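Local coordinates for anti-sigma-E factor ChrR (Rhodobacter sphaeroides, PDB 2Z2S), which inhibits the extracytoplasmic function sigma factor sigma-E as its zinc-binding anti-sigma factor, and responds to singlet oxygen through its cupin-like domain, at residues Ala17-Ala29 with Ala117-Leu129. Sequence-based numbering, arbitrary orientation.
Sequences AGTLSEAFSLVVA and AILPTGGEAIARL
Glu22 OE2 is held by two backbone groups at once: Gly122 N of its own chain, which donates to it in a bond whose modelled length is too short to be trusted at this resolution, and a backbone group of the other protein chain in the complex. The case illustrates how one carboxylate can join two domains and a bound partner, for helix 22-29 belongs to the anti-sigma domain, whereas 117-129 is a β-hairpin of the cupin-like domain. Glu22 CG stands anti to the backbone N (chi1 -172°), and the extended chain carries the carboxylate across Thr121, whose CB lies 3.7 Å from Glu22 CD. Gly122 N reaches OE2 from above the carboxylate plane rather than within it. OE1 has its own hydrogen bond to the hydroxyl of Tyr97, so both oxygens are engaged and rotation of the group is restricted. With alanine at Glu22, Gly122 N would probably lose its acceptor, the Tyr97 hydroxyl its bond to OE1, and the partner chain's backbone its bond to OE2.

Next to this bond, a water bridges the start of the helix and the hairpin loop. It accepts from Ala23 N, an amide of the first helical turn, at 2.8 Å, and donates to the carbonyl oxygens of Gly122 and Ala125; Thr121 OG1 adds a weak bond.

Small side chains then let the helix settle close to the hairpin, its axis passing 7.4 Å from that of strand 126-129. Ala23 CB packs against Ala125 CB at 3.5 Å and also meets Ala127 CB. Ala125 CB, in turn, sits over one face of the Phe24 ring, 4.0 Å from CE2. Leu26, one turn beyond Glu22, crosses Leu119 at about a right angle, with Leu26 CD2 4.1 Å from Leu119 CD1.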
loop_
_atom_site.group_PDB
_atom_site.type_symbol
_atom_site.label_atom_id
_atom_site.label_comp_id
_atom_site.label_asym_id
_atom_site.label_seq_id
_atom_site.Cartn_x
_atom_site.Cartn_y
_atom_site.Cartn_z
ATOM N N ALA B 17 5.426 -5.292 -2.532
ATOM C CA ALA B 17 5.587 -6.743 -2.499
ATOM C C ALA B 17 4.913 -7.270 -1.221
ATOM O O ALA B 17 4.512 -8.428 -1.135
ATOM C CB ALA B 17 7.069 -7.107 -2.517
ATOM N N GLY B 18 4.774 -6.392 -0.237
ATOM C CA GLY B 18 4.156 -6.778 1.016
ATOM C C GLY B 18 5.114 -7.497 1.941
ATOM O O GLY B 18 4.684 -8.103 2.926
ATOM N N THR B 19 6.408 -7.423 1.639
ATOM C CA THR B 19 7.412 -8.096 2.452
ATOM C C THR B 19 7.921 -7.240 3.616
ATOM O O THR B 19 8.790 -7.658 4.376
ATOM C CB THR B 19 8.608 -8.489 1.591
ATOM O OG1 THR B 19 9.318 -7.310 1.199
ATOM C CG2 THR B 19 8.138 -9.230 0.352
ATOM N N LEU B 20 7.361 -6.048 3.753
ATOM C CA LEU B 20 7.769 -5.107 4.785
ATOM C C LEU B 20 7.228 -5.478 6.146
ATOM O O LEU B 20 6.164 -6.094 6.242
ATOM C CB LEU B 20 7.281 -3.711 4.397
ATOM C CG LEU B 20 8.320 -2.597 4.340
ATOM C CD1 LEU B 20 9.558 -3.058 3.583
ATOM C CD2 LEU B 20 7.701 -1.392 3.677
ATOM N N SER B 21 7.959 -5.110 7.197
ATOM C CA SER B 21 7.512 -5.402 8.566
ATOM C C SER B 21 6.504 -4.335 8.964
ATOM O O SER B 21 6.666 -3.166 8.630
ATOM C CB SER B 21 8.668 -5.369 9.552
ATOM O OG SER B 21 9.063 -4.029 9.752
ATOM N N GLU B 22 5.474 -4.742 9.694
ATOM C CA GLU B 22 4.395 -3.845 10.100
ATOM C C GLU B 22 4.789 -2.418 10.454
ATOM O O GLU B 22 4.126 -1.457 10.057
ATOM C CB GLU B 22 3.617 -4.452 11.259
ATOM C CG GLU B 22 2.376 -3.656 11.576
ATOM C CD GLU B 22 1.487 -4.327 12.601
ATOM O OE1 GLU B 22 0.478 -3.710 13.000
ATOM O OE2 GLU B 22 1.793 -5.467 13.004
ATOM N N ALA B 23 5.864 -2.274 11.210
ATOM C CA ALA B 23 6.319 -0.947 11.595
ATOM C C ALA B 23 6.601 -0.096 10.340
ATOM O O ALA B 23 5.948 0.926 10.098
ATOM C CB ALA B 23 7.587 -1.064 12.480
ATOM N N PHE B 24 7.575 -0.524 9.544
ATOM C CA PHE B 24 7.920 0.204 8.336
ATOM C C PHE B 24 6.695 0.416 7.439
ATOM O O PHE B 24 6.514 1.493 6.890
ATOM C CB PHE B 24 9.049 -0.519 7.580
ATOM C CG PHE B 24 10.357 -0.542 8.332
ATOM C CD1 PHE B 24 10.867 0.621 8.886
ATOM C CD2 PHE B 24 11.078 -1.714 8.479
ATOM C CE1 PHE B 24 12.064 0.618 9.575
ATOM C CE2 PHE B 24 12.283 -1.719 9.170
ATOM C CZ PHE B 24 12.773 -0.549 9.714
ATOM N N SER B 25 5.853 -0.603 7.300
ATOM C CA SER B 25 4.639 -0.475 6.499
ATOM C C SER B 25 3.788 0.655 7.045
ATOM O O SER B 25 3.089 1.333 6.309
ATOM C CB SER B 25 3.821 -1.758 6.554
ATOM O OG SER B 25 4.566 -2.853 6.060
ATOM N N LEU B 26 3.833 0.852 8.352
ATOM C CA LEU B 26 3.056 1.918 8.955
ATOM C C LEU B 26 3.557 3.307 8.523
ATOM O O LEU B 26 2.785 4.197 8.196
ATOM C CB LEU B 26 3.104 1.782 10.478
ATOM C CG LEU B 26 2.268 2.778 11.290
ATOM C CD1 LEU B 26 0.880 2.908 10.668
ATOM C CD2 LEU B 26 2.170 2.306 12.769
ATOM N N VAL B 27 4.861 3.496 8.513
ATOM C CA VAL B 27 5.379 4.789 8.133
ATOM C C VAL B 27 5.223 5.033 6.650
ATOM O O VAL B 27 4.776 6.101 6.227
ATOM C CB VAL B 27 6.853 4.909 8.504
ATOM C CG1 VAL B 27 7.419 6.191 7.973
ATOM C CG2 VAL B 27 6.997 4.866 10.009
ATOM N N VAL B 28 5.596 4.040 5.855
ATOM C CA VAL B 28 5.500 4.173 4.415
ATOM C C VAL B 28 4.078 4.504 3.975
ATOM O O VAL B 28 3.859 5.403 3.161
ATOM C CB VAL B 28 5.950 2.902 3.721
ATOM C CG1 VAL B 28 5.722 3.017 2.233
ATOM C CG2 VAL B 28 7.407 2.677 3.995
ATOM N N ALA B 29 3.108 3.785 4.526
ATOM C CA ALA B 29 1.716 4.028 4.170
ATOM C C ALA B 29 1.153 5.344 4.713
ATOM O O ALA B 29 0.206 5.875 4.151
ATOM C CB ALA B 29 0.842 2.857 4.621
ATOM N N ALA B 117 5.729 7.833 22.427
ATOM C CA ALA B 117 4.642 6.895 22.654
ATOM C C ALA B 117 4.783 5.719 21.685
ATOM O O ALA B 117 4.478 5.842 20.502
ATOM C CB ALA B 117 3.305 7.590 22.445
ATOM N N ILE B 118 5.254 4.582 22.189
ATOM C CA ILE B 118 5.424 3.394 21.363
ATOM C C ILE B 118 4.096 2.879 20.815
ATOM O O ILE B 118 3.082 2.833 21.521
ATOM C CB ILE B 118 6.121 2.257 22.150
ATOM C CG1 ILE B 118 7.625 2.533 22.228
ATOM C CG2 ILE B 118 5.833 0.912 21.501
ATOM C CD1 ILE B 118 8.460 1.362 22.699
ATOM N N LEU B 119 4.112 2.496 19.542
ATOM C CA LEU B 119 2.921 1.973 18.893
ATOM C C LEU B 119 3.023 0.454 18.810
ATOM O O LEU B 119 4.075 -0.096 18.480
ATOM C CB LEU B 119 2.767 2.587 17.503
ATOM C CG LEU B 119 2.683 4.118 17.519
ATOM C CD1 LEU B 119 2.774 4.638 16.105
ATOM C CD2 LEU B 119 1.390 4.576 18.165
ATOM N N PRO B 120 1.920 -0.243 19.118
ATOM C CA PRO B 120 1.812 -1.708 19.108
ATOM C C PRO B 120 1.834 -2.324 17.701
ATOM O O PRO B 120 0.925 -2.095 16.901
ATOM C CB PRO B 120 0.480 -1.939 19.810
ATOM C CG PRO B 120 -0.355 -0.798 19.234
ATOM C CD PRO B 120 0.602 0.379 19.363
ATOM N N THR B 121 2.853 -3.120 17.406
ATOM C CA THR B 121 2.948 -3.734 16.088
ATOM C C THR B 121 3.549 -5.135 16.095
ATOM O O THR B 121 4.270 -5.515 17.011
ATOM C CB THR B 121 3.800 -2.872 15.116
ATOM O OG1 THR B 121 5.077 -2.600 15.710
ATOM C CG2 THR B 121 3.090 -1.565 14.783
ATOM N N GLY B 122 3.241 -5.896 15.051
ATOM C CA GLY B 122 3.782 -7.230 14.916
ATOM C C GLY B 122 5.152 -7.010 14.313
ATOM O O GLY B 122 5.607 -5.871 14.259
ATOM N N GLY B 123 5.806 -8.071 13.853
ATOM C CA GLY B 123 7.130 -7.920 13.274
ATOM C C GLY B 123 8.181 -7.533 14.301
ATOM O O GLY B 123 7.871 -7.286 15.465
ATOM N N GLU B 124 9.436 -7.476 13.864
ATOM C CA GLU B 124 10.534 -7.116 14.742
ATOM C C GLU B 124 11.127 -5.740 14.446
ATOM O O GLU B 124 12.341 -5.567 14.487
ATOM C CB GLU B 124 11.610 -8.166 14.656
ATOM N N ALA B 125 10.272 -4.772 14.127
ATOM C CA ALA B 125 10.695 -3.398 13.861
ATOM C C ALA B 125 9.770 -2.614 14.779
ATOM O O ALA B 125 8.612 -2.991 14.951
ATOM C CB ALA B 125 10.444 -3.039 12.426
ATOM N N ILE B 126 10.261 -1.542 15.385
ATOM C CA ILE B 126 9.429 -0.793 16.318
ATOM C C ILE B 126 8.962 0.553 15.783
ATOM O O ILE B 126 9.695 1.227 15.074
ATOM C CB ILE B 126 10.178 -0.560 17.658
ATOM C CG1 ILE B 126 10.549 -1.897 18.308
ATOM C CG2 ILE B 126 9.305 0.233 18.610
ATOM C CD1 ILE B 126 11.687 -2.654 17.626
ATOM N N ALA B 127 7.743 0.944 16.143
ATOM C CA ALA B 127 7.183 2.217 15.702
ATOM C C ALA B 127 6.835 3.020 16.932
ATOM O O ALA B 127 6.484 2.448 17.967
ATOM C CB ALA B 127 5.936 1.986 14.874
ATOM N N ARG B 128 6.922 4.344 16.815
ATOM C CA ARG B 128 6.618 5.236 17.929
ATOM C C ARG B 128 6.393 6.662 17.461
ATOM O O ARG B 128 6.840 7.054 16.381
ATOM C CB ARG B 128 7.764 5.225 18.946
ATOM C CG ARG B 128 9.065 5.782 18.404
ATOM C CD ARG B 128 10.273 4.994 18.886
ATOM N NE ARG B 128 11.073 4.540 17.751
ATOM C CZ ARG B 128 11.613 5.350 16.843
ATOM N NH1 ARG B 128 11.447 6.665 16.938
ATOM N NH2 ARG B 128 12.308 4.843 15.832
ATOM N N LEU B 129 5.686 7.428 18.283
ATOM C CA LEU B 129 5.420 8.831 17.997
ATOM C C LEU B 129 6.387 9.625 18.856
ATOM O O LEU B 129 6.433 9.441 20.064
ATOM C CB LEU B 129 3.988 9.210 18.379
ATOM C CG LEU B 129 2.850 8.672 17.519
ATOM C CD1 LEU B 129 1.523 9.087 18.134
ATOM C CD2 LEU B 129 2.977 9.215 16.096
HETATM O O HOH W 1 6.867 -4.045 13.105
#